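Local coordinates for glyoxalase-like domain protein (Staphylococcus aureus, PDB 3P8A) that is of unknown function but carries a glyoxalase-like fold of the VOC family, which suggests a role in binding or converting a small molecule, at residues 25-30 with 166-171; 44-49 with 184-189; 245-250 with 267-272. One frame throughout, in Å; residues are numbered along the deposited sequence.

Contact 1. Residues 25-30 with 166-171; sequences FDHIIH and FFIQWE
D26, H27 and I29 on strand 25-30 meet F166, I168 and W170 on strand 166-170 within the large mixed sheet of the glyoxalase-like domain. Strand 106-113 runs between the two, their axes approach to 8.5 Å, and side chains make the contact. A classic beta bulge, with D26 and H27 both facing C111, puts two successive polar residues here. H27 ND1 donates to D26 OD2 at 2.7 Å. The bond lies in the imidazole plane and uses the anti lone pair of the carboxylate. The indole N-H of W170 is shared by both oxygens and aims straighter at OD1. Both bonds are weak, W170 NE1 lying 3.4 Å from D26 OD1 and 3.5 Å from D26 OD2. Carboxylate and indole planes are 45° apart. I168 CG2 packs on D26 CG at 3.7 Å, while CD1 meets the edge of the H27 ring and lies over one face of the W170 ring, toward its rim. Further along, I29 CD1 meets the edge of the F166 ring, 3.5 Å from CE1. F166 has chi1 63°, which swings its ring towards I29. Y69 stacks on H27, and R177 makes a cation-pi contact with W170. A glycerol lies about 4 Å from the W170 side chain, consistent with a pocket. The in-plane D26 bond would hold the buried imidazole in this rotation, and W170 adds a second, looser hold on the carboxylate.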
loop_
_atom_site.group_PDB
_atom_site.type_symbol
_atom_site.label_atom_id
_atom_site.label_comp_id
_atom_site.label_asym_id
_atom_site.label_seq_id
_atom_site.Cartn_x
_atom_site.Cartn_y
_atom_site.Cartn_z
ATOM N N PHE A 25 -3.839 -6.047 -5.966
ATOM C CA PHE A 25 -3.472 -4.793 -5.304
ATOM C C PHE A 25 -4.651 -4.338 -4.420
ATOM O O PHE A 25 -5.784 -4.322 -4.888
ATOM C CB PHE A 25 -3.156 -3.722 -6.381
ATOM C CG PHE A 25 -2.866 -2.359 -5.816
ATOM C CD1 PHE A 25 -1.614 -2.057 -5.300
ATOM C CD2 PHE A 25 -3.851 -1.382 -5.776
ATOM C CE1 PHE A 25 -1.362 -0.809 -4.746
ATOM C CE2 PHE A 25 -3.593 -0.133 -5.217
ATOM C CZ PHE A 25 -2.351 0.147 -4.720
ATOM N N ASP A 26 -4.390 -4.005 -3.141
ATOM C CA ASP A 26 -5.457 -3.510 -2.280
ATOM C C ASP A 26 -5.395 -2.008 -2.097
ATOM O O ASP A 26 -6.351 -1.308 -2.415
ATOM C CB ASP A 26 -5.478 -4.216 -0.918
ATOM C CG ASP A 26 -6.817 -4.034 -0.228
ATOM O OD1 ASP A 26 -7.821 -4.612 -0.714
ATOM O OD2 ASP A 26 -6.861 -3.319 0.794
ATOM N N HIS A 27 -4.292 -1.511 -1.540
ATOM C CA HIS A 27 -4.185 -0.089 -1.299
ATOM C C HIS A 27 -2.739 0.365 -1.223
ATOM O O HIS A 27 -1.836 -0.464 -1.139
ATOM C CB HIS A 27 -5.013 0.343 -0.048
ATOM C CG HIS A 27 -4.609 -0.280 1.255
ATOM N ND1 HIS A 27 -5.109 -1.503 1.660
ATOM C CD2 HIS A 27 -3.813 0.205 2.233
ATOM C CE1 HIS A 27 -4.613 -1.714 2.861
ATOM N NE2 HIS A 27 -3.799 -0.731 3.228
ATOM N N ILE A 28 -2.528 1.684 -1.360
ATOM C CA ILE A 28 -1.239 2.321 -1.213
ATOM C C ILE A 28 -1.356 3.250 -0.010
ATOM O O ILE A 28 -2.391 3.884 0.172
ATOM C CB ILE A 28 -0.737 3.045 -2.514
ATOM C CG1 ILE A 28 0.687 3.604 -2.322
ATOM C CG2 ILE A 28 -1.726 4.103 -3.058
ATOM C CD1 ILE A 28 1.452 3.833 -3.637
ATOM N N ILE A 29 -0.320 3.315 0.812
ATOM C CA ILE A 29 -0.313 4.162 2.004
ATOM C C ILE A 29 0.474 5.398 1.767
ATOM O O ILE A 29 1.655 5.327 1.413
ATOM C CB ILE A 29 0.203 3.408 3.256
ATOM C CG1 ILE A 29 -0.631 2.141 3.513
ATOM C CG2 ILE A 29 0.213 4.311 4.511
ATOM C CD1 ILE A 29 0.204 0.971 3.700
ATOM N N HIS A 30 -0.163 6.540 2.045
ATOM C CA HIS A 30 0.462 7.845 1.973
ATOM C C HIS A 30 0.433 8.504 3.367
ATOM O O HIS A 30 -0.649 8.838 3.865
ATOM C CB HIS A 30 -0.223 8.707 0.898
ATOM C CG HIS A 30 0.403 10.058 0.662
ATOM N ND1 HIS A 30 -0.133 10.944 -0.264
ATOM C CD2 HIS A 30 1.483 10.636 1.245
ATOM C CE1 HIS A 30 0.640 12.020 -0.222
ATOM N NE2 HIS A 30 1.627 11.883 0.676
ATOM N N PHE A 166 2.836 -5.776 2.109
ATOM C CA PHE A 166 2.236 -6.660 3.099
ATOM C C PHE A 166 0.879 -7.145 2.625
ATOM O O PHE A 166 0.398 -6.695 1.584
ATOM C CB PHE A 166 2.197 -6.002 4.491
ATOM C CG PHE A 166 1.348 -4.760 4.581
ATOM C CD1 PHE A 166 1.856 -3.524 4.203
ATOM C CD2 PHE A 166 0.052 -4.816 5.085
ATOM C CE1 PHE A 166 1.073 -2.374 4.303
ATOM C CE2 PHE A 166 -0.721 -3.663 5.197
ATOM C CZ PHE A 166 -0.205 -2.449 4.815
ATOM N N PHE A 167 0.307 -8.124 3.341
ATOM C CA PHE A 167 -0.921 -8.786 2.919
ATOM C C PHE A 167 -2.094 -8.449 3.808
ATOM O O PHE A 167 -1.926 -8.257 5.005
ATOM C CB PHE A 167 -0.706 -10.320 2.937
ATOM C CG PHE A 167 0.459 -10.822 2.106
ATOM C CD1 PHE A 167 0.278 -11.188 0.779
ATOM C CD2 PHE A 167 1.718 -10.994 2.676
ATOM C CE1 PHE A 167 1.352 -11.666 0.012
ATOM C CE2 PHE A 167 2.790 -11.457 1.908
ATOM C CZ PHE A 167 2.586 -11.828 0.585
ATOM N N ILE A 168 -3.281 -8.434 3.220
ATOM C CA ILE A 168 -4.517 -8.172 3.914
ATOM C C ILE A 168 -5.580 -9.204 3.543
ATOM O O ILE A 168 -5.756 -9.549 2.377
ATOM C CB ILE A 168 -5.050 -6.706 3.692
ATOM C CG1 ILE A 168 -6.188 -6.349 4.698
ATOM C CG2 ILE A 168 -5.488 -6.438 2.215
ATOM C CD1 ILE A 168 -6.413 -4.787 4.863
ATOM N N GLN A 169 -6.317 -9.634 4.552
ATOM C CA GLN A 169 -7.492 -10.469 4.383
ATOM C C GLN A 169 -8.592 -9.790 5.197
ATOM O O GLN A 169 -8.519 -9.717 6.428
ATOM C CB GLN A 169 -7.296 -11.925 4.830
ATOM C CG GLN A 169 -8.475 -12.796 4.353
ATOM C CD GLN A 169 -8.487 -14.170 4.962
ATOM O OE1 GLN A 169 -7.516 -14.924 4.888
ATOM N NE2 GLN A 169 -9.621 -14.547 5.508
ATOM N N TRP A 170 -9.572 -9.247 4.483
ATOM C CA TRP A 170 -10.737 -8.578 5.071
ATOM C C TRP A 170 -11.681 -9.647 5.646
ATOM O O TRP A 170 -11.911 -10.677 4.989
ATOM C CB TRP A 170 -11.450 -7.755 3.974
ATOM C CG TRP A 170 -10.645 -6.590 3.492
ATOM C CD1 TRP A 170 -9.953 -6.498 2.318
ATOM C CD2 TRP A 170 -10.456 -5.341 4.168
ATOM N NE1 TRP A 170 -9.321 -5.279 2.237
ATOM C CE2 TRP A 170 -9.645 -4.534 3.339
ATOM C CE3 TRP A 170 -10.924 -4.808 5.379
ATOM C CZ2 TRP A 170 -9.254 -3.235 3.706
ATOM C CZ3 TRP A 170 -10.510 -3.535 5.755
ATOM C CH2 TRP A 170 -9.676 -2.767 4.928
ATOM N N GLU A 171 -12.212 -9.415 6.871
ATOM C CA GLU A 171 -13.175 -10.336 7.502
ATOM C C GLU A 171 -14.373 -10.501 6.559
ATOM O O GLU A 171 -14.705 -11.624 6.176
ATOM C CB GLU A 171 -13.585 -9.844 8.903
ATOM C CG GLU A 171 -13.314 -10.843 10.022
ATOM C CD GLU A 171 -11.893 -11.359 10.193
ATOM O OE1 GLU A 171 -11.711 -12.596 10.129
ATOM O OE2 GLU A 171 -10.971 -10.540 10.420
#

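Contact 2. Residues 44-49 with 184-189; sequences VIKLHS and YFQKQF
I45 faces Q186 and H48 faces Y184, with CA atoms 7.8 Å and 8.2 Å apart, so the two segments run in roughly opposite directions. Residues 44-47 form a loop that leads into a strand at H48. Residues 186-189 make a type I beta turn, in which F189 N bonds to Q186 O. Q186 reaches across from the start of this turn. Its chi1 of -58° sets CG beside the backbone N, and the chain then extends towards K46. OE1 accepts from K46 N at 2.8 Å in a nearly straight bond of 171°, the donor tilted somewhat from the carbonyl plane. NE2 gives a weak bond to K46 O at 3.1 Å and also bonds to Y64 O. One buried amide thus serves both polar groups of the K46 backbone. The K46 chain bends away, and its NZ bonds to D43 O. The contact ties the lead-in to edge strand 48-53 of one sheet to the loop joining helix 176-181 to strand 189-198 of the other. I45 CG2 packs against Q186 NE2 at 3.8 Å. F189 turns the edge of its ring to V44 O, which lies 3.1 Å from CZ, and its CE2 touches I45 CG1. H48 and Y184 meet nearer the surface. Y184 CD1 lies over one face of the imidazole, 3.6 Å from CE1, near the ring's rim. The two rings meet obliquely, their planes 46° apart.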
loop_
_atom_site.group_PDB
_atom_site.type_symbol
_atom_site.label_atom_id
_atom_site.label_comp_id
_atom_site.label_asym_id
_atom_site.label_seq_id
_atom_site.Cartn_x
_atom_site.Cartn_y
_atom_site.Cartn_z
ATOM N N VAL A 44 -9.899 16.446 -6.752
ATOM C CA VAL A 44 -9.752 15.518 -7.895
ATOM C C VAL A 44 -10.119 14.092 -7.442
ATOM O O VAL A 44 -10.930 13.435 -8.086
ATOM C CB VAL A 44 -8.352 15.555 -8.581
ATOM C CG1 VAL A 44 -8.240 16.636 -9.661
ATOM C CG2 VAL A 44 -7.217 15.628 -7.568
ATOM N N ILE A 45 -9.583 13.666 -6.286
ATOM C CA ILE A 45 -9.906 12.383 -5.662
ATOM C C ILE A 45 -10.659 12.733 -4.398
ATOM O O ILE A 45 -10.131 13.441 -3.539
ATOM C CB ILE A 45 -8.670 11.483 -5.369
ATOM C CG1 ILE A 45 -8.011 11.009 -6.668
ATOM C CG2 ILE A 45 -9.051 10.269 -4.452
ATOM C CD1 ILE A 45 -6.550 10.626 -6.526
ATOM N N LYS A 46 -11.893 12.226 -4.287
ATOM C CA LYS A 46 -12.715 12.454 -3.110
ATOM C C LYS A 46 -12.219 11.577 -1.958
ATOM O O LYS A 46 -11.751 10.458 -2.172
ATOM C CB LYS A 46 -14.207 12.193 -3.428
ATOM C CG LYS A 46 -14.959 13.440 -3.913
ATOM C CD LYS A 46 -14.729 13.726 -5.401
ATOM C CE LYS A 46 -15.221 15.080 -5.838
ATOM N NZ LYS A 46 -14.708 15.431 -7.188
ATOM N N LEU A 47 -12.320 12.106 -0.748
ATOM C CA LEU A 47 -11.885 11.447 0.469
ATOM C C LEU A 47 -13.035 11.235 1.416
ATOM O O LEU A 47 -13.982 12.021 1.445
ATOM C CB LEU A 47 -10.781 12.268 1.174
ATOM C CG LEU A 47 -9.556 12.658 0.351
ATOM C CD1 LEU A 47 -8.616 13.521 1.167
ATOM C CD2 LEU A 47 -8.807 11.439 -0.159
ATOM N N HIS A 48 -12.940 10.145 2.184
ATOM C CA HIS A 48 -13.907 9.739 3.203
ATOM C C HIS A 48 -13.105 9.426 4.463
ATOM O O HIS A 48 -12.089 8.727 4.382
ATOM C CB HIS A 48 -14.715 8.511 2.733
ATOM C CG HIS A 48 -15.540 8.803 1.515
ATOM N ND1 HIS A 48 -16.735 9.517 1.596
ATOM C CD2 HIS A 48 -15.292 8.523 0.218
ATOM C CE1 HIS A 48 -17.176 9.616 0.353
ATOM N NE2 HIS A 48 -16.333 9.049 -0.512
ATOM N N SER A 49 -13.526 9.990 5.607
ATOM C CA SER A 49 -12.883 9.748 6.898
ATOM C C SER A 49 -12.952 8.269 7.202
ATOM O O SER A 49 -13.977 7.637 6.938
ATOM C CB SER A 49 -13.577 10.524 8.008
ATOM O OG SER A 49 -13.015 11.818 8.119
ATOM N N TYR A 184 -18.849 4.549 -2.746
ATOM C CA TYR A 184 -17.649 5.378 -2.594
ATOM C C TYR A 184 -16.664 5.295 -3.768
ATOM O O TYR A 184 -15.819 6.183 -3.890
ATOM C CB TYR A 184 -16.906 5.061 -1.279
ATOM C CG TYR A 184 -17.750 5.134 -0.027
ATOM C CD1 TYR A 184 -18.499 6.272 0.269
ATOM C CD2 TYR A 184 -17.751 4.095 0.896
ATOM C CE1 TYR A 184 -19.272 6.346 1.426
ATOM C CE2 TYR A 184 -18.519 4.157 2.056
ATOM C CZ TYR A 184 -19.275 5.288 2.319
ATOM O OH TYR A 184 -20.039 5.349 3.458
ATOM N N PHE A 185 -16.758 4.249 -4.621
ATOM C CA PHE A 185 -15.850 4.075 -5.760
ATOM C C PHE A 185 -15.976 5.206 -6.777
ATOM O O PHE A 185 -17.085 5.601 -7.145
ATOM C CB PHE A 185 -16.041 2.714 -6.454
ATOM C CG PHE A 185 -15.681 1.450 -5.693
ATOM C CD1 PHE A 185 -14.903 1.504 -4.537
ATOM C CD2 PHE A 185 -16.120 0.203 -6.138
ATOM C CE1 PHE A 185 -14.572 0.334 -3.839
ATOM C CE2 PHE A 185 -15.795 -0.963 -5.434
ATOM C CZ PHE A 185 -15.017 -0.891 -4.293
ATOM N N GLN A 186 -14.824 5.721 -7.232
ATOM C CA GLN A 186 -14.767 6.813 -8.205
ATOM C C GLN A 186 -14.251 6.168 -9.468
ATOM O O GLN A 186 -13.045 6.148 -9.722
ATOM C CB GLN A 186 -13.827 7.919 -7.698
ATOM C CG GLN A 186 -14.250 8.475 -6.352
ATOM C CD GLN A 186 -13.173 9.325 -5.760
ATOM O OE1 GLN A 186 -12.950 10.461 -6.192
ATOM N NE2 GLN A 186 -12.497 8.798 -4.737
ATOM N N LYS A 187 -15.176 5.565 -10.217
ATOM C CA LYS A 187 -14.940 4.748 -11.403
ATOM C C LYS A 187 -14.386 5.413 -12.670
ATOM O O LYS A 187 -14.023 4.713 -13.630
ATOM C CB LYS A 187 -16.102 3.779 -11.642
ATOM C CG LYS A 187 -16.139 2.700 -10.556
ATOM C CD LYS A 187 -17.253 1.689 -10.728
ATOM C CE LYS A 187 -17.179 0.633 -9.652
ATOM N NZ LYS A 187 -18.259 -0.380 -9.788
ATOM N N GLN A 188 -14.215 6.744 -12.627
ATOM C CA GLN A 188 -13.568 7.538 -13.684
ATOM C C GLN A 188 -12.042 7.256 -13.582
ATOM O O GLN A 188 -11.312 7.417 -14.563
ATOM C CB GLN A 188 -13.857 9.050 -13.468
ATOM C CG GLN A 188 -13.199 9.651 -12.215
ATOM C CD GLN A 188 -14.009 10.635 -11.420
ATOM O OE1 GLN A 188 -13.655 11.808 -11.283
ATOM N NE2 GLN A 188 -15.081 10.158 -10.802
ATOM N N PHE A 189 -11.582 6.843 -12.374
ATOM C CA PHE A 189 -10.193 6.528 -12.079
ATOM C C PHE A 189 -9.949 5.045 -12.025
ATOM O O PHE A 189 -10.823 4.283 -11.615
ATOM C CB PHE A 189 -9.773 7.133 -10.735
ATOM C CG PHE A 189 -9.957 8.619 -10.610
ATOM C CD1 PHE A 189 -9.313 9.493 -11.482
ATOM C CD2 PHE A 189 -10.703 9.153 -9.569
ATOM C CE1 PHE A 189 -9.469 10.869 -11.348
ATOM C CE2 PHE A 189 -10.855 10.532 -9.433
ATOM C CZ PHE A 189 -10.253 11.378 -10.333
HETATM O O HOH W 1 -15.876 8.477 -2.851
#

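Contact 3. Residues 245-250 with 267-272; sequences YHSVII and IYRFEP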
loop_
_atom_site.group_PDB
_atom_site.type_symbol
_atom_site.label_atom_id
_atom_site.label_comp_id
_atom_site.label_asym_id
_atom_site.label_seq_id
_atom_site.Cartn_x
_atom_site.Cartn_y
_atom_site.Cartn_z
ATOM N N TYR A 245 8.795 4.216 -2.510
ATOM C CA TYR A 245 7.536 4.153 -3.251
ATOM C C TYR A 245 7.396 5.600 -3.729
ATOM O O TYR A 245 7.310 6.520 -2.909
ATOM C CB TYR A 245 6.388 3.735 -2.310
ATOM C CG TYR A 245 6.462 2.264 -1.972
ATOM C CD1 TYR A 245 5.937 1.304 -2.834
ATOM C CD2 TYR A 245 7.099 1.825 -0.811
ATOM C CE1 TYR A 245 6.044 -0.055 -2.552
ATOM C CE2 TYR A 245 7.246 0.462 -0.537
ATOM C CZ TYR A 245 6.707 -0.471 -1.408
ATOM O OH TYR A 245 6.825 -1.809 -1.148
ATOM N N HIS A 246 7.543 5.800 -5.033
ATOM C CA HIS A 246 7.671 7.095 -5.661
ATOM C C HIS A 246 6.416 7.728 -6.233
ATOM O O HIS A 246 6.141 8.888 -5.957
ATOM C CB HIS A 246 8.777 6.990 -6.722
ATOM C CG HIS A 246 9.015 8.235 -7.518
ATOM N ND1 HIS A 246 9.817 9.258 -7.028
ATOM C CD2 HIS A 246 8.642 8.533 -8.788
ATOM C CE1 HIS A 246 9.900 10.149 -8.009
ATOM N NE2 HIS A 246 9.191 9.768 -9.084
ATOM N N SER A 247 5.694 7.007 -7.065
ATOM C CA SER A 247 4.537 7.552 -7.731
ATOM C C SER A 247 3.519 6.499 -8.105
ATOM O O SER A 247 3.817 5.306 -8.123
ATOM C CB SER A 247 4.968 8.333 -8.980
ATOM O OG SER A 247 5.350 7.487 -10.049
ATOM N N VAL A 248 2.313 6.952 -8.377
ATOM C CA VAL A 248 1.201 6.099 -8.791
ATOM C C VAL A 248 0.639 6.708 -10.089
ATOM O O VAL A 248 0.555 7.941 -10.214
ATOM C CB VAL A 248 0.152 5.876 -7.646
ATOM C CG1 VAL A 248 -0.660 7.141 -7.329
ATOM C CG2 VAL A 248 -0.775 4.696 -7.949
ATOM N N ILE A 249 0.342 5.857 -11.082
ATOM C CA ILE A 249 -0.212 6.290 -12.368
ATOM C C ILE A 249 -1.657 5.879 -12.367
ATOM O O ILE A 249 -1.956 4.704 -12.187
ATOM C CB ILE A 249 0.566 5.773 -13.615
ATOM C CG1 ILE A 249 2.073 6.138 -13.523
ATOM C CG2 ILE A 249 -0.069 6.309 -14.920
ATOM C CD1 ILE A 249 2.944 5.508 -14.623
ATOM N N ILE A 250 -2.547 6.862 -12.491
ATOM C CA ILE A 250 -3.998 6.676 -12.435
ATOM C C ILE A 250 -4.602 7.067 -13.753
ATOM O O ILE A 250 -4.455 8.207 -14.186
ATOM C CB ILE A 250 -4.679 7.425 -11.250
ATOM C CG1 ILE A 250 -4.002 7.094 -9.898
ATOM C CG2 ILE A 250 -6.174 7.033 -11.171
ATOM C CD1 ILE A 250 -4.312 8.140 -8.746
ATOM N N ILE A 267 3.724 11.378 -5.508
ATOM C CA ILE A 267 3.417 11.847 -6.863
ATOM C C ILE A 267 2.228 11.080 -7.376
ATOM O O ILE A 267 2.262 9.850 -7.409
ATOM C CB ILE A 267 4.618 11.780 -7.847
ATOM C CG1 ILE A 267 5.858 12.500 -7.262
ATOM C CG2 ILE A 267 4.232 12.351 -9.251
ATOM C CD1 ILE A 267 7.122 12.091 -7.867
ATOM N N TYR A 268 1.159 11.805 -7.713
ATOM C CA TYR A 268 -0.036 11.195 -8.296
ATOM C C TYR A 268 -0.025 11.620 -9.759
ATOM O O TYR A 268 -0.115 12.811 -10.030
ATOM C CB TYR A 268 -1.307 11.671 -7.579
ATOM C CG TYR A 268 -1.415 11.202 -6.139
ATOM C CD1 TYR A 268 -2.189 10.091 -5.804
ATOM C CD2 TYR A 268 -0.742 11.864 -5.115
ATOM C CE1 TYR A 268 -2.283 9.646 -4.482
ATOM C CE2 TYR A 268 -0.827 11.426 -3.791
ATOM C CZ TYR A 268 -1.613 10.325 -3.478
ATOM O OH TYR A 268 -1.705 9.897 -2.170
ATOM N N ARG A 269 0.191 10.668 -10.692
ATOM C CA ARG A 269 0.203 10.949 -12.136
ATOM C C ARG A 269 -1.128 10.532 -12.733
ATOM O O ARG A 269 -1.596 9.423 -12.462
ATOM C CB ARG A 269 1.360 10.215 -12.843
ATOM C CG ARG A 269 2.747 10.735 -12.483
ATOM C CD ARG A 269 3.893 9.861 -12.993
ATOM N NE ARG A 269 3.953 9.798 -14.460
ATOM C CZ ARG A 269 4.852 9.103 -15.159
ATOM N NH1 ARG A 269 5.798 8.407 -14.539
ATOM N NH2 ARG A 269 4.804 9.093 -16.486
ATOM N N PHE A 270 -1.754 11.412 -13.531
ATOM C CA PHE A 270 -3.043 11.132 -14.156
ATOM C C PHE A 270 -2.897 11.122 -15.647
ATOM O O PHE A 270 -2.273 12.021 -16.223
ATOM C CB PHE A 270 -4.118 12.131 -13.716
ATOM C CG PHE A 270 -4.416 12.120 -12.231
ATOM C CD1 PHE A 270 -5.490 11.396 -11.725
ATOM C CD2 PHE A 270 -3.601 12.808 -11.333
ATOM C CE1 PHE A 270 -5.758 11.385 -10.346
ATOM C CE2 PHE A 270 -3.872 12.795 -9.959
ATOM C CZ PHE A 270 -4.965 12.110 -9.483
ATOM N N GLU A 271 -3.439 10.081 -16.285
ATOM C CA GLU A 271 -3.339 9.940 -17.731
ATOM C C GLU A 271 -4.695 9.678 -18.373
ATOM O O GLU A 271 -5.511 8.954 -17.790
ATOM C CB GLU A 271 -2.305 8.849 -18.097
ATOM C CG GLU A 271 -0.894 9.228 -17.661
ATOM C CD GLU A 271 0.272 8.315 -17.993
ATOM O OE1 GLU A 271 0.060 7.267 -18.647
ATOM O OE2 GLU A 271 1.409 8.658 -17.592
ATOM N N PRO A 272 -4.947 10.238 -19.581
ATOM C CA PRO A 272 -6.230 9.974 -20.269
ATOM C C PRO A 272 -6.410 8.515 -20.704
ATOM O O PRO A 272 -5.417 7.779 -20.832
ATOM C CB PRO A 272 -6.168 10.892 -21.506
ATOM C CG PRO A 272 -5.039 11.833 -21.262
ATOM C CD PRO A 272 -4.071 11.096 -20.407
HETATM O O HOH W 2 7.019 8.878 -12.105
#
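H246 and I267 meet by their side chains where two parallel strands come together, their axes at 21° to each other. H246 has CG anti to its own N, chi1 178°, which brings the imidazole face under I267 CD1. I267 CD1 lies 3.6 Å from the H246 ring centroid, a CH-pi contact. The bond from I267 N to H246 O is weak. S247 packs its CB on I267 CB at 3.6 Å. Its OG shares a water with R269 NH1, which donates to it. V248 begins the regular pairing. Its N bonds to I267 O at 3.1 Å, and its O receives R269 N at 2.8 Å. V248 CG1 touches Y268 CD1 at 3.7 Å. I249 points to the other face, alongside R269. Its CD1 lies over the centre of the guanidinium plane, 4.1 Å from NH1, and its CG2 rests on the E271 carboxylate. E271 also forms a long salt bridge with R269. I250 N bonds to R269 O at 2.7 Å, and I250 O accepts E271 N at 3.0 Å. CD1 of I250 touches the F270 ring and reaches the edge of Y268. S247, I249, I267 and R269 share one face of the sheet. V248, I250, Y268 and F270 share the other, which meets F107 of the larger sheet and I45 of the loop before strand 48-53. F189 of strand 189-198 packs on I250. The pair lies inside the smaller sheet. Strand 189-198 flanks 244-252, with H246 and S247 facing I195 in a classic beta bulge. Strand 259-263 flanks 266-272 at the sheet edge.

Contacts 1 and 2 interlock along the chain, in the order 25-30, 44-49, 166-171, 184-189, and contact 3 follows. Contact 1 lies within the larger sheet, contact 3 within the smaller one, and contact 2 where the approach to edge strand 48-53 of the larger sheet meets the approach to strand 189-198 of the smaller. Their centres are about 15 to 18 Å apart. Contacts 1 and 3 touch through a probable hydrogen bond, H30 ND1 to Y268 OH at 2.7 Å. Contacts 2 and 3 share an apolar cluster of I45, F189, I250 and F270. Contacts 1 and 2 do not touch. Between these contacts the sheets are joined by a polar link and by a local apolar cluster.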